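Local coordinates for toxin-like protein (Paenibacillus larvae subsp. larvae BRL-230010, PDB 5DZQ) that probably transfers ADP-ribose from NAD+ to a target protein, as a C3-like mono-ADP-ribosyltransferase toxin, at residues L36-Y47 / K74-K84. Numbering follows the deposited sequence.
Sequences LRANEKELVKEY and KILKLDEALKK
Leu43 and Leu78 pack side by side where helices 38-49 and 69-83, part of the N-terminal helical region of this C3-like ADP-ribosyltransferase fold, cross; the axes of segments 38-47 and 74-83 approach to 9.5 Å at a crossing angle of -106°. Leu43 drives CD2 into the backbone of the opposing helix, 3.3 Å from Lys74 O and tight against Lys77 CB at 3.5 Å, while CD1 rests on the Lys74 methylenes, which cross it obliquely. The Leu78 side chain leaves with CG opposite the backbone N (chi1 -169°), which spreads its two methyls along helix 38-49: CD1 meets Val44 CG2 at 3.6 Å, and CD2 touches CB of Tyr47 and comes obliquely to its ring. Ala81, small enough to let the backbones approach, touches both Leu36 CD2 and Val44 CG2 with its CB; Trp32 of helix 29-35 covers Val44 and donates to Ala81 O. The Tyr47 hydroxyl is held by Asn55 and Ser140, and its ring packs edge-to-face with Tyr138.

A salt bridge closes either end of this apolar seam. Extended Lys74 crosses Glu46 at about a right angle and gives NZ to the syn lone pair of OE1, 2.9 Å away; the same NZ also bonds Tyr111 O of the second subunit, which places this end of the contact against that chain. At the other end Lys84 NZ reaches the syn side of Glu40 OE1 at 2.7 Å. Glu40 is buried, and its OE1 accepts a second bond on the anti side, half of a capping box: the N-H of the N-cap residue Arg37 points almost straight (172°) at Glu40 OE1, 2.9 Å from Arg37 N.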
loop_
_atom_site.group_PDB
_atom_site.type_symbol
_atom_site.label_atom_id
_atom_site.label_comp_id
_atom_site.label_asym_id
_atom_site.label_seq_id
_atom_site.Cartn_x
_atom_site.Cartn_y
_atom_site.Cartn_z
ATOM N N LEU B 36 4.173 -18.349 -19.416
ATOM C CA LEU B 36 3.508 -18.766 -18.186
ATOM C C LEU B 36 2.340 -19.716 -18.423
ATOM O O LEU B 36 1.633 -19.631 -19.429
ATOM C CB LEU B 36 3.013 -17.549 -17.411
ATOM C CG LEU B 36 4.082 -16.573 -16.927
ATOM C CD1 LEU B 36 3.428 -15.402 -16.204
ATOM C CD2 LEU B 36 5.071 -17.290 -16.020
ATOM N N ARG B 37 2.154 -20.628 -17.478
ATOM C CA ARG B 37 0.959 -21.452 -17.425
ATOM C C ARG B 37 -0.222 -20.589 -16.983
ATOM O O ARG B 37 -0.025 -19.511 -16.424
ATOM C CB ARG B 37 1.163 -22.622 -16.466
ATOM C CG ARG B 37 2.269 -23.580 -16.901
ATOM C CD ARG B 37 2.719 -24.454 -15.736
ATOM N NE ARG B 37 1.611 -25.202 -15.144
ATOM C CZ ARG B 37 1.260 -26.436 -15.502
ATOM N NH1 ARG B 37 1.930 -27.068 -16.455
ATOM N NH2 ARG B 37 0.240 -27.038 -14.905
ATOM N N ALA B 38 -1.439 -21.059 -17.223
ATOM C CA ALA B 38 -2.623 -20.291 -16.848
ATOM C C ALA B 38 -2.662 -19.998 -15.345
ATOM O O ALA B 38 -3.045 -18.902 -14.937
ATOM C CB ALA B 38 -3.887 -21.025 -17.280
ATOM N N ASN B 39 -2.256 -20.968 -14.526
ATOM C CA ASN B 39 -2.317 -20.802 -13.073
ATOM C C ASN B 39 -1.244 -19.837 -12.579
ATOM O O ASN B 39 -1.430 -19.166 -11.565
ATOM C CB ASN B 39 -2.180 -22.149 -12.355
ATOM C CG ASN B 39 -0.759 -22.706 -12.415
ATOM O OD1 ASN B 39 -0.315 -23.188 -13.457
ATOM N ND2 ASN B 39 -0.050 -22.650 -11.292
ATOM N N GLU B 40 -0.133 -19.769 -13.306
ATOM C CA GLU B 40 0.971 -18.870 -12.977
ATOM C C GLU B 40 0.589 -17.425 -13.244
ATOM O O GLU B 40 0.917 -16.533 -12.447
ATOM C CB GLU B 40 2.236 -19.246 -13.775
ATOM C CG GLU B 40 2.985 -20.463 -13.218
ATOM C CD GLU B 40 4.155 -20.910 -14.090
ATOM O OE1 GLU B 40 4.083 -20.770 -15.330
ATOM O OE2 GLU B 40 5.146 -21.424 -13.533
ATOM N N LYS B 41 -0.112 -17.188 -14.351
ATOM C CA LYS B 41 -0.593 -15.839 -14.660
ATOM C C LYS B 41 -1.571 -15.356 -13.594
ATOM O O LYS B 41 -1.513 -14.207 -13.173
ATOM C CB LYS B 41 -1.286 -15.777 -16.025
ATOM C CG LYS B 41 -0.454 -16.212 -17.225
ATOM C CD LYS B 41 -1.323 -16.228 -18.489
ATOM C CE LYS B 41 -0.649 -16.956 -19.646
ATOM N NZ LYS B 41 -1.447 -16.874 -20.910
ATOM N N GLU B 42 -2.493 -16.234 -13.198
ATOM C CA GLU B 42 -3.466 -15.922 -12.157
ATOM C C GLU B 42 -2.762 -15.564 -10.858
ATOM O O GLU B 42 -3.113 -14.590 -10.177
ATOM C CB GLU B 42 -4.409 -17.107 -11.919
ATOM C CG GLU B 42 -5.423 -17.330 -13.031
ATOM C CD GLU B 42 -6.209 -18.617 -12.851
ATOM O OE1 GLU B 42 -5.855 -19.418 -11.953
ATOM O OE2 GLU B 42 -7.173 -18.832 -13.616
ATOM N N LEU B 43 -1.763 -16.366 -10.519
ATOM C CA LEU B 43 -1.030 -16.179 -9.282
ATOM C C LEU B 43 -0.246 -14.872 -9.276
ATOM O O LEU B 43 -0.195 -14.177 -8.249
ATOM C CB LEU B 43 -0.085 -17.361 -9.048
ATOM C CG LEU B 43 0.524 -17.446 -7.660
ATOM C CD1 LEU B 43 -0.564 -17.509 -6.582
ATOM C CD2 LEU B 43 1.409 -18.674 -7.590
ATOM N N VAL B 44 0.388 -14.543 -10.400
ATOM C CA VAL B 44 1.125 -13.279 -10.487
ATOM C C VAL B 44 0.173 -12.101 -10.277
ATOM O O VAL B 44 0.479 -11.167 -9.528
ATOM C CB VAL B 44 1.864 -13.133 -11.832
ATOM C CG1 VAL B 44 2.393 -11.721 -12.002
ATOM C CG2 VAL B 44 3.009 -14.143 -11.893
ATOM N N LYS B 45 -0.995 -12.167 -10.905
ATOM C CA LYS B 45 -2.003 -11.126 -10.703
ATOM C C LYS B 45 -2.536 -11.112 -9.273
ATOM O O LYS B 45 -2.805 -10.037 -8.719
ATOM C CB LYS B 45 -3.154 -11.304 -11.689
ATOM C CG LYS B 45 -2.767 -10.988 -13.124
ATOM C CD LYS B 45 -4.009 -10.786 -13.968
ATOM C CE LYS B 45 -3.674 -10.652 -15.431
ATOM N NZ LYS B 45 -4.931 -10.503 -16.225
ATOM N N GLU B 46 -2.699 -12.298 -8.683
ATOM C CA GLU B 46 -3.126 -12.395 -7.283
ATOM C C GLU B 46 -2.163 -11.629 -6.383
ATOM O O GLU B 46 -2.591 -10.811 -5.558
ATOM C CB GLU B 46 -3.220 -13.852 -6.805
ATOM C CG GLU B 46 -3.638 -13.968 -5.318
ATOM C CD GLU B 46 -3.854 -15.406 -4.848
ATOM O OE1 GLU B 46 -3.516 -15.713 -3.686
ATOM O OE2 GLU B 46 -4.374 -16.223 -5.632
ATOM N N TYR B 47 -0.871 -11.898 -6.555
ATOM C CA TYR B 47 0.186 -11.209 -5.815
ATOM C C TYR B 47 0.124 -9.701 -6.022
ATOM O O TYR B 47 0.118 -8.939 -5.050
ATOM C CB TYR B 47 1.612 -11.696 -6.203
ATOM C CG TYR B 47 2.641 -10.711 -5.663
ATOM C CD1 TYR B 47 3.040 -10.754 -4.332
ATOM C CD2 TYR B 47 3.130 -9.672 -6.456
ATOM C CE1 TYR B 47 3.938 -9.806 -3.819
ATOM C CE2 TYR B 47 3.998 -8.729 -5.952
ATOM C CZ TYR B 47 4.395 -8.798 -4.629
ATOM O OH TYR B 47 5.270 -7.852 -4.137
ATOM N N LYS B 74 1.973 -21.292 -2.683
ATOM C CA LYS B 74 1.858 -20.218 -3.673
ATOM C C LYS B 74 3.198 -19.550 -3.930
ATOM O O LYS B 74 3.524 -19.172 -5.061
ATOM C CB LYS B 74 0.861 -19.140 -3.213
ATOM C CG LYS B 74 -0.550 -19.614 -2.952
ATOM C CD LYS B 74 -1.406 -18.410 -2.581
ATOM C CE LYS B 74 -2.730 -18.827 -1.972
ATOM N NZ LYS B 74 -3.511 -17.636 -1.528
ATOM N N ILE B 75 3.955 -19.351 -2.862
ATOM C CA ILE B 75 5.202 -18.614 -2.978
ATOM C C ILE B 75 6.148 -19.407 -3.869
ATOM O O ILE B 75 6.839 -18.834 -4.714
ATOM C CB ILE B 75 5.828 -18.331 -1.589
ATOM C CG1 ILE B 75 5.081 -17.168 -0.906
ATOM C CG2 ILE B 75 7.304 -18.000 -1.720
ATOM C CD1 ILE B 75 5.429 -16.977 0.541
ATOM N N LEU B 76 6.157 -20.729 -3.709
ATOM C CA LEU B 76 7.024 -21.545 -4.553
ATOM C C LEU B 76 6.642 -21.444 -6.022
ATOM O O LEU B 76 7.512 -21.405 -6.890
ATOM C CB LEU B 76 6.992 -22.993 -4.103
ATOM C CG LEU B 76 7.705 -23.168 -2.765
ATOM C CD1 LEU B 76 7.575 -24.593 -2.280
ATOM C CD2 LEU B 76 9.167 -22.766 -2.894
ATOM N N LYS B 77 5.340 -21.397 -6.298
ATOM C CA LYS B 77 4.878 -21.258 -7.675
ATOM C C LYS B 77 5.197 -19.874 -8.236
ATOM O O LYS B 77 5.591 -19.739 -9.393
ATOM C CB LYS B 77 3.371 -21.527 -7.774
ATOM C CG LYS B 77 2.950 -22.936 -7.361
ATOM C CD LYS B 77 1.557 -23.270 -7.886
ATOM C CE LYS B 77 1.207 -24.730 -7.660
ATOM N NZ LYS B 77 0.817 -24.986 -6.250
ATOM N N LEU B 78 5.035 -18.841 -7.416
ATOM C CA LEU B 78 5.341 -17.485 -7.861
ATOM C C LEU B 78 6.835 -17.343 -8.142
ATOM O O LEU B 78 7.230 -16.740 -9.138
ATOM C CB LEU B 78 4.877 -16.471 -6.811
ATOM C CG LEU B 78 4.858 -14.985 -7.156
ATOM C CD1 LEU B 78 4.215 -14.727 -8.517
ATOM C CD2 LEU B 78 4.116 -14.241 -6.047
ATOM N N ASP B 79 7.665 -17.929 -7.282
ATOM C CA ASP B 79 9.102 -17.975 -7.527
ATOM C C ASP B 79 9.409 -18.581 -8.906
ATOM O O ASP B 79 10.282 -18.106 -9.633
ATOM C CB ASP B 79 9.815 -18.805 -6.458
ATOM C CG ASP B 79 9.772 -18.166 -5.078
ATOM O OD1 ASP B 79 9.386 -16.986 -4.958
ATOM O OD2 ASP B 79 10.139 -18.858 -4.107
ATOM N N GLU B 80 8.682 -19.637 -9.249
ATOM C CA GLU B 80 8.941 -20.358 -10.492
ATOM C C GLU B 80 8.483 -19.549 -11.690
ATOM O O GLU B 80 9.143 -19.528 -12.731
ATOM C CB GLU B 80 8.257 -21.719 -10.475
ATOM C CG GLU B 80 8.965 -22.733 -9.592
ATOM C CD GLU B 80 10.440 -22.901 -9.948
ATOM O OE1 GLU B 80 10.770 -22.997 -11.154
ATOM O OE2 GLU B 80 11.275 -22.927 -9.015
ATOM N N ALA B 81 7.358 -18.870 -11.530
ATOM C CA ALA B 81 6.861 -17.976 -12.566
ATOM C C ALA B 81 7.907 -16.913 -12.884
ATOM O O ALA B 81 8.233 -16.681 -14.049
ATOM C CB ALA B 81 5.556 -17.327 -12.136
ATOM N N LEU B 82 8.450 -16.287 -11.844
ATOM C CA LEU B 82 9.452 -15.242 -12.039
ATOM C C LEU B 82 10.732 -15.788 -12.666
ATOM O O LEU B 82 11.440 -15.061 -13.373
ATOM C CB LEU B 82 9.764 -14.540 -10.717
ATOM C CG LEU B 82 8.778 -13.431 -10.331
ATOM C CD1 LEU B 82 8.971 -12.932 -8.877
ATOM C CD2 LEU B 82 8.867 -12.258 -11.313
ATOM N N LYS B 83 11.045 -17.057 -12.410
ATOM C CA LYS B 83 12.259 -17.633 -12.992
ATOM C C LYS B 83 12.140 -17.793 -14.507
ATOM O O LYS B 83 13.148 -17.922 -15.197
ATOM C CB LYS B 83 12.589 -18.987 -12.360
ATOM C CG LYS B 83 13.366 -18.903 -11.060
ATOM C CD LYS B 83 13.608 -20.293 -10.488
ATOM C CE LYS B 83 14.263 -20.222 -9.118
ATOM N NZ LYS B 83 14.354 -21.564 -8.467
ATOM N N LYS B 84 10.912 -17.781 -15.018
ATOM C CA LYS B 84 10.677 -17.883 -16.460
ATOM C C LYS B 84 10.847 -16.533 -17.153
ATOM O O LYS B 84 10.720 -16.435 -18.380
ATOM C CB LYS B 84 9.275 -18.430 -16.749
ATOM C CG LYS B 84 9.034 -19.870 -16.305
ATOM C CD LYS B 84 7.632 -20.313 -16.703
ATOM C CE LYS B 84 7.342 -21.744 -16.275
ATOM N NZ LYS B 84 5.953 -22.149 -16.632
#